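Local coordinates for N-alpha-acetyltransferase 35, NatC auxiliary subunit (Saccharomyces cerevisiae, PDB 6YGA), which serves as the auxiliary subunit of the NatC N-terminal acetyltransferase, whose targets include the L-A virus Gag protein, and is apparently needed for optimum respiration, at residues B[258-261]-B[262-266]; B[108-112]-B[113-117]; B[577-580]-B[581-585]. All blocks are in the same frame, centred on the assembly; numbering follows the deposited sequence.

Contact 1: B[258-261]-B[262-266]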
loop_
_atom_site.group_PDB
_atom_site.type_symbol
_atom_site.label_atom_id
_atom_site.label_comp_id
_atom_site.label_asym_id
_atom_site.label_seq_id
_atom_site.Cartn_x
_atom_site.Cartn_y
_atom_site.Cartn_z
ATOM N N ASN B 258 22.634 -19.532 -7.204
ATOM C CA ASN B 258 23.293 -18.556 -6.340
ATOM C C ASN B 258 24.758 -18.913 -6.104
ATOM O O ASN B 258 25.622 -18.028 -6.076
ATOM C CB ASN B 258 22.545 -18.433 -5.013
ATOM C CG ASN B 258 21.246 -17.653 -5.145
ATOM O OD1 ASN B 258 21.087 -16.841 -6.059
ATOM N ND2 ASN B 258 20.314 -17.893 -4.229
ATOM N N GLY B 259 25.060 -20.201 -5.934
ATOM C CA GLY B 259 26.449 -20.615 -5.821
ATOM C C GLY B 259 27.224 -20.488 -7.114
ATOM O O GLY B 259 28.459 -20.432 -7.087
ATOM N N ILE B 260 26.522 -20.437 -8.246
ATOM C CA ILE B 260 27.180 -20.319 -9.541
ATOM C C ILE B 260 27.510 -18.862 -9.854
ATOM O O ILE B 260 28.517 -18.583 -10.515
ATOM C CB ILE B 260 26.298 -20.953 -10.633
ATOM C CG1 ILE B 260 26.178 -22.466 -10.426
ATOM C CG2 ILE B 260 26.858 -20.688 -12.008
ATOM C CD1 ILE B 260 25.422 -23.170 -11.542
ATOM N N PHE B 261 26.693 -17.922 -9.372
ATOM C CA PHE B 261 26.886 -16.500 -9.664
ATOM C C PHE B 261 28.304 -15.993 -9.427
ATOM O O PHE B 261 28.855 -15.345 -10.330
ATOM C CB PHE B 261 25.889 -15.662 -8.851
ATOM C CG PHE B 261 24.590 -15.417 -9.549
ATOM C CD1 PHE B 261 24.558 -14.755 -10.766
ATOM C CD2 PHE B 261 23.397 -15.830 -8.984
ATOM C CE1 PHE B 261 23.360 -14.522 -11.413
ATOM C CE2 PHE B 261 22.195 -15.597 -9.624
ATOM C CZ PHE B 261 22.177 -14.943 -10.841
ATOM N N PRO B 262 28.946 -16.222 -8.274
ATOM C CA PRO B 262 30.296 -15.665 -8.101
ATOM C C PRO B 262 31.321 -16.251 -9.055
ATOM O O PRO B 262 32.349 -15.611 -9.303
ATOM C CB PRO B 262 30.629 -15.998 -6.641
ATOM C CG PRO B 262 29.811 -17.193 -6.337
ATOM C CD PRO B 262 28.521 -16.970 -7.075
ATOM N N GLN B 263 31.071 -17.438 -9.615
ATOM C CA GLN B 263 32.110 -18.141 -10.357
ATOM C C GLN B 263 32.258 -17.658 -11.792
ATOM O O GLN B 263 33.308 -17.895 -12.400
ATOM C CB GLN B 263 31.846 -19.651 -10.356
ATOM C CG GLN B 263 31.749 -20.269 -8.970
ATOM C CD GLN B 263 31.950 -21.775 -8.982
ATOM O OE1 GLN B 263 32.666 -22.311 -9.831
ATOM N NE2 GLN B 263 31.319 -22.463 -8.039
ATOM N N LEU B 264 31.254 -16.983 -12.346
ATOM C CA LEU B 264 31.305 -16.578 -13.741
ATOM C C LEU B 264 30.731 -15.179 -13.911
ATOM O O LEU B 264 29.994 -14.667 -13.062
ATOM C CB LEU B 264 30.559 -17.572 -14.640
ATOM C CG LEU B 264 29.080 -17.841 -14.373
ATOM C CD1 LEU B 264 28.212 -17.025 -15.301
ATOM C CD2 LEU B 264 28.803 -19.309 -14.565
ATOM N N GLN B 265 31.084 -14.569 -15.038
ATOM C CA GLN B 265 30.680 -13.216 -15.385
ATOM C C GLN B 265 29.746 -13.273 -16.586
ATOM O O GLN B 265 30.042 -13.954 -17.574
ATOM C CB GLN B 265 31.903 -12.353 -15.701
ATOM C CG GLN B 265 31.694 -10.860 -15.532
ATOM C CD GLN B 265 31.583 -10.447 -14.078
ATOM O OE1 GLN B 265 31.914 -11.216 -13.175
ATOM N NE2 GLN B 265 31.116 -9.228 -13.843
ATOM N N LEU B 266 28.630 -12.553 -16.499
ATOM C CA LEU B 266 27.593 -12.563 -17.523
ATOM C C LEU B 266 27.447 -11.181 -18.138
ATOM O O LEU B 266 27.366 -10.180 -17.417
ATOM C CB LEU B 266 26.253 -12.998 -16.939
ATOM C CG LEU B 266 26.146 -14.444 -16.476
ATOM C CD1 LEU B 266 25.183 -14.532 -15.312
ATOM C CD2 LEU B 266 25.692 -15.326 -17.623
#
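Ile260 and Leu264 form the greasy middle of this turn, CG2 of Ile260 resting 3.5 Å from CD2 of Leu264. The Ile260 methyl points that way because CG2 stands anti to the backbone N while CG1 turns off beside it (chi1 -66°). A looser apolar touch lies further along the chain, where CE1 of the Phe261 ring comes to 4.3 Å from CD1 of Leu266.

Around these side chains the helix comes to its end. Pro262 has no N-H to offer Asn258 O, the carbonyl four residues back; its CD packs 3.2 Å from that oxygen instead, and the i to i+4 bond cannot form here. The hydrogen bond across the bend runs from Gln263 N to Ile260 O, 2.9 Å away and three residues back, with the donor well above the carbonyl plane. Outermost, the Gln263 side chain lies back over the turn, NE2 passing 3.6 Å from Gly259 O. Asn258 OD1 sits in plane at the edge of the Phe261 ring and accepts from the backbone N of Tyr297, whose own ring meets Phe261 edge-to-face.

In this neighbourhood helix 245-260 gives way to the loop leading to helix 276-280. Ile260 and Leu266 rest on Met219 of helix 215-231, with Gln263 and Leu264 on Leu215, while Phe261 and Leu266 reach Asp94 of helix 85-104.

Contact 2: B[108-112]-B[113-117]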
loop_
_atom_site.group_PDB
_atom_site.type_symbol
_atom_site.label_atom_id
_atom_site.label_comp_id
_atom_site.label_asym_id
_atom_site.label_seq_id
_atom_site.Cartn_x
_atom_site.Cartn_y
_atom_site.Cartn_z
ATOM N N GLN B 108 8.824 -3.094 -9.044
ATOM C CA GLN B 108 9.155 -2.250 -10.181
ATOM C C GLN B 108 8.097 -2.401 -11.268
ATOM O O GLN B 108 7.331 -3.366 -11.295
ATOM C CB GLN B 108 10.541 -2.581 -10.736
ATOM C CG GLN B 108 11.670 -2.271 -9.772
ATOM C CD GLN B 108 11.520 -0.912 -9.112
ATOM O OE1 GLN B 108 11.626 0.126 -9.766
ATOM N NE2 GLN B 108 11.273 -0.915 -7.807
ATOM N N THR B 109 8.063 -1.422 -12.169
ATOM C CA THR B 109 7.050 -1.403 -13.212
ATOM C C THR B 109 7.312 -2.486 -14.249
ATOM O O THR B 109 8.455 -2.873 -14.510
ATOM C CB THR B 109 7.002 -0.039 -13.899
ATOM O OG1 THR B 109 8.306 0.293 -14.393
ATOM C CG2 THR B 109 6.542 1.036 -12.932
ATOM N N LEU B 110 6.226 -2.977 -14.838
ATOM C CA LEU B 110 6.345 -3.961 -15.908
ATOM C C LEU B 110 7.060 -3.420 -17.143
ATOM O O LEU B 110 7.861 -4.170 -17.729
ATOM C CB LEU B 110 4.948 -4.495 -16.255
ATOM C CG LEU B 110 4.833 -5.655 -17.244
ATOM C CD1 LEU B 110 5.622 -6.861 -16.765
ATOM C CD2 LEU B 110 3.372 -6.021 -17.455
ATOM N N PRO B 111 6.842 -2.175 -17.592
ATOM C CA PRO B 111 7.607 -1.698 -18.757
ATOM C C PRO B 111 9.113 -1.670 -18.547
ATOM O O PRO B 111 9.860 -1.789 -19.526
ATOM C CB PRO B 111 7.045 -0.288 -18.989
ATOM C CG PRO B 111 5.678 -0.335 -18.437
ATOM C CD PRO B 111 5.777 -1.220 -17.229
ATOM N N THR B 112 9.593 -1.516 -17.313
ATOM C CA THR B 112 11.028 -1.435 -17.063
ATOM C C THR B 112 11.650 -2.774 -16.691
ATOM O O THR B 112 12.867 -2.834 -16.480
ATOM C CB THR B 112 11.327 -0.418 -15.954
ATOM O OG1 THR B 112 10.652 -0.803 -14.751
ATOM C CG2 THR B 112 10.882 0.978 -16.367
ATOM N N THR B 113 10.855 -3.841 -16.596
ATOM C CA THR B 113 11.380 -5.154 -16.238
ATOM C C THR B 113 11.160 -6.160 -17.363
ATOM O O THR B 113 12.005 -6.289 -18.255
ATOM C CB THR B 113 10.745 -5.658 -14.935
ATOM O OG1 THR B 113 9.321 -5.733 -15.080
ATOM C CG2 THR B 113 11.081 -4.725 -13.781
ATOM N N VAL B 114 10.029 -6.869 -17.341
ATOM C CA VAL B 114 9.794 -7.927 -18.324
ATOM C C VAL B 114 9.694 -7.353 -19.734
ATOM O O VAL B 114 10.204 -7.943 -20.695
ATOM C CB VAL B 114 8.535 -8.730 -17.946
ATOM C CG1 VAL B 114 8.231 -9.790 -18.997
ATOM C CG2 VAL B 114 8.712 -9.370 -16.576
ATOM N N LEU B 115 9.047 -6.196 -19.882
ATOM C CA LEU B 115 8.839 -5.606 -21.198
ATOM C C LEU B 115 10.052 -4.848 -21.723
ATOM O O LEU B 115 10.068 -4.495 -22.905
ATOM C CB LEU B 115 7.624 -4.673 -21.172
ATOM C CG LEU B 115 6.267 -5.344 -20.964
ATOM C CD1 LEU B 115 5.146 -4.326 -21.105
ATOM C CD2 LEU B 115 6.084 -6.493 -21.942
ATOM N N SER B 116 11.058 -4.582 -20.884
ATOM C CA SER B 116 12.289 -3.972 -21.375
ATOM C C SER B 116 13.051 -4.897 -22.315
ATOM O O SER B 116 13.833 -4.418 -23.144
ATOM C CB SER B 116 13.181 -3.571 -20.197
ATOM O OG SER B 116 13.574 -4.700 -19.436
ATOM N N CYS B 117 12.836 -6.205 -22.212
ATOM C CA CYS B 117 13.500 -7.153 -23.097
ATOM C C CYS B 117 12.920 -7.062 -24.506
ATOM O O CYS B 117 11.700 -7.094 -24.689
ATOM C CB CYS B 117 13.346 -8.573 -22.549
ATOM S SG CYS B 117 14.024 -9.891 -23.590
#
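The carbonyl of Leu110 is the flat group between the two halves, and Thr113 N and Leu115 N reach its oxygen from opposite faces of the plane. Thr113 N, bound to Leu110 O at 3.2 Å, stands high above one face and closes the type I beta turn from Leu110 to Thr113. Leu115 N comes nearly end-on to the same oxygen, with a fairly straight N-H...O angle of 162°. Thr113 O is gripped twice as well, but from a single face, by the backbone N and the OG of Ser116.

Threonine side chains add further bonds to the turn. With OG1 of Thr113 set between its backbone N and carbonyl carbon (chi1 59°), the hydroxyl donates to Thr109 O at 3.0 Å, while its CG2 lies 3.8 Å from CB of Gln108. Beside it, the hydroxyls OG1 of Thr109 and OG1 of Thr112 share a bond of 2.6 Å. Leucine packing covers another part of the turn: Leu110 CD1 touches Val114 CB at 3.7 Å, and Leu110 CG lies 4.0 Å from Leu115 CG, the two side chains crossing at a slant.

The turn lies in the loop joining helices 85-104 and 118-129, with Trp103 against Leu110, Thr113 and Val114. Asn178 OD1 takes the Leu110 N-H, and Gln108 NE2 binds both Asp106 O and Asn147 of the N-alpha-acetyltransferase 30 chain. Most of the touching residues are buried and the backbone forms no regular helix or strand, so the two doubly used carbonyls and the Thr113 hydroxyl bond probably help satisfy polar backbone atoms in the interior.

Contact 3: B[577-580]-B[581-585]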
loop_
_atom_site.group_PDB
_atom_site.type_symbol
_atom_site.label_atom_id
_atom_site.label_comp_id
_atom_site.label_asym_id
_atom_site.label_seq_id
_atom_site.Cartn_x
_atom_site.Cartn_y
_atom_site.Cartn_z
ATOM N N LYS B 577 -1.494 29.005 16.194
ATOM C CA LYS B 577 -2.700 29.819 16.219
ATOM C C LYS B 577 -3.874 29.160 15.511
ATOM O O LYS B 577 -5.015 29.596 15.697
ATOM C CB LYS B 577 -2.409 31.175 15.580
ATOM C CG LYS B 577 -1.653 31.070 14.266
ATOM C CD LYS B 577 -1.264 32.438 13.733
ATOM C CE LYS B 577 -0.392 32.304 12.494
ATOM N NZ LYS B 577 -0.015 33.616 11.900
ATOM N N PHE B 578 -3.631 28.114 14.723
ATOM C CA PHE B 578 -4.637 27.686 13.760
ATOM C C PHE B 578 -5.651 26.717 14.358
ATOM O O PHE B 578 -6.840 26.775 14.015
ATOM C CB PHE B 578 -3.951 27.075 12.540
ATOM C CG PHE B 578 -3.158 28.067 11.737
ATOM C CD1 PHE B 578 -3.798 29.012 10.953
ATOM C CD2 PHE B 578 -1.775 28.059 11.768
ATOM C CE1 PHE B 578 -3.073 29.926 10.208
ATOM C CE2 PHE B 578 -1.045 28.971 11.029
ATOM C CZ PHE B 578 -1.694 29.903 10.245
ATOM N N SER B 579 -5.215 25.834 15.254
ATOM C CA SER B 579 -6.072 24.786 15.787
ATOM C C SER B 579 -5.989 24.758 17.309
ATOM O O SER B 579 -5.185 25.460 17.928
ATOM C CB SER B 579 -5.691 23.415 15.219
ATOM O OG SER B 579 -6.546 22.406 15.726
ATOM N N ASN B 580 -6.840 23.926 17.906
ATOM C CA ASN B 580 -6.830 23.695 19.341
ATOM C C ASN B 580 -6.721 22.200 19.613
ATOM O O ASN B 580 -6.972 21.366 18.739
ATOM C CB ASN B 580 -8.078 24.288 20.028
ATOM C CG ASN B 580 -9.379 23.693 19.513
ATOM O OD1 ASN B 580 -9.681 22.524 19.752
ATOM N ND2 ASN B 580 -10.171 24.511 18.827
ATOM N N GLU B 581 -6.341 21.872 20.850
ATOM C CA GLU B 581 -6.060 20.483 21.192
ATOM C C GLU B 581 -7.319 19.623 21.192
ATOM O O GLU B 581 -7.239 18.416 20.941
ATOM C CB GLU B 581 -5.354 20.407 22.547
ATOM C CG GLU B 581 -5.987 21.242 23.651
ATOM C CD GLU B 581 -5.332 21.010 25.002
ATOM O OE1 GLU B 581 -5.058 19.838 25.341
ATOM O OE2 GLU B 581 -5.083 21.998 25.724
ATOM N N ARG B 582 -8.486 20.216 21.462
ATOM C CA ARG B 582 -9.725 19.442 21.427
ATOM C C ARG B 582 -10.044 18.974 20.011
ATOM O O ARG B 582 -10.443 17.820 19.807
ATOM C CB ARG B 582 -10.883 20.262 21.995
ATOM C CG ARG B 582 -12.212 19.515 22.026
ATOM C CD ARG B 582 -13.322 20.362 22.632
ATOM N NE ARG B 582 -13.117 20.595 24.058
ATOM C CZ ARG B 582 -13.725 19.913 25.023
ATOM N NH1 ARG B 582 -14.589 18.954 24.718
ATOM N NH2 ARG B 582 -13.475 20.193 26.296
ATOM N N LEU B 583 -9.881 19.853 19.020
ATOM C CA LEU B 583 -10.135 19.460 17.637
ATOM C C LEU B 583 -9.166 18.374 17.190
ATOM O O LEU B 583 -9.555 17.436 16.484
ATOM C CB LEU B 583 -10.036 20.675 16.716
ATOM C CG LEU B 583 -11.114 21.749 16.877
ATOM C CD1 LEU B 583 -10.842 22.939 15.965
ATOM C CD2 LEU B 583 -12.491 21.163 16.600
ATOM N N ILE B 584 -7.900 18.479 17.597
ATOM C CA ILE B 584 -6.907 17.485 17.204
ATOM C C ILE B 584 -7.196 16.148 17.872
ATOM O O ILE B 584 -7.057 15.086 17.253
ATOM C CB ILE B 584 -5.491 17.996 17.528
ATOM C CG1 ILE B 584 -5.151 19.200 16.649
ATOM C CG2 ILE B 584 -4.458 16.900 17.333
ATOM C CD1 ILE B 584 -3.865 19.882 17.035
ATOM N N HIS B 585 -7.616 16.175 19.141
ATOM C CA HIS B 585 -7.990 14.940 19.822
ATOM C C HIS B 585 -9.186 14.273 19.153
ATOM O O HIS B 585 -9.199 13.051 18.972
ATOM C CB HIS B 585 -8.299 15.218 21.291
ATOM C CG HIS B 585 -8.959 14.070 21.988
ATOM N ND1 HIS B 585 -8.248 13.062 22.601
ATOM C CD2 HIS B 585 -10.267 13.755 22.143
ATOM C CE1 HIS B 585 -9.088 12.183 23.117
ATOM N NE2 HIS B 585 -10.319 12.579 22.850
#
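Asn580 turns its amide over the start of helix 581-588, and OD1 takes the N-H of Leu583 at 2.8 Å. The bond is fairly straight (159° at the hydrogen), though the donor is tilted out of the plane of the amide. What brings OD1 there is a first torsion of 60°, which sets CG between the backbone N and the carbonyl carbon and folds the side chain back over the first turn. The other arm of the amide meets carbon: ND2 lies 3.3 Å from CD1 of Leu583, the Leu583 branch crossing the amide at a slant.

Asn580 is thus the N-cap, supplying from its side chain an acceptor for an amide in the first turn, where no earlier helical carbonyl is available. Regular bonding begins at the same residue. Asn580 O accepts from Ile584 N at 3.2 Å, the donor lying in the carbonyl plane, and Glu581 O then receives His585 N at 2.9 Å.

One residue earlier, Ser579 rests its OG 3.6 Å from CG1 of Ile584, but its polar partner is elsewhere: OG is hydrogen-bonded to Pro157 O of the N-alpha-acetyltransferase 30 chain. Leu583 and Ile584 also pack on that subunit, against its Thr159 and Gly134. Of the Arg582 side chain, CB comes nearest the cap, 3.4 Å from Asn580 OD1; the rest leads away, and its NH2 forms a salt bridge with Glu604 at the start of helix 603-613.

How the contacts relate
The three sites follow one another along the chain in the order contact 2, contact 1, contact 3, and none touches another. Contacts 1 and 2 are neighbours, their centres about 24 Å apart, and they share helix 85-104: contact 1 leans on Ala91 and Asp94, contact 2 on Trp103 near its end. Contact 3 lies across the centre of the chain from contact 1, about 60 Å away centre to centre. Contact 2, in the Mak10 family region, and contact 3, in the TPR-like region, have centres about 47 Å apart; both reach the N-alpha-acetyltransferase 30 chain, so this partner subunit spans the distance between them. No other chain of the assembly touches contact 1.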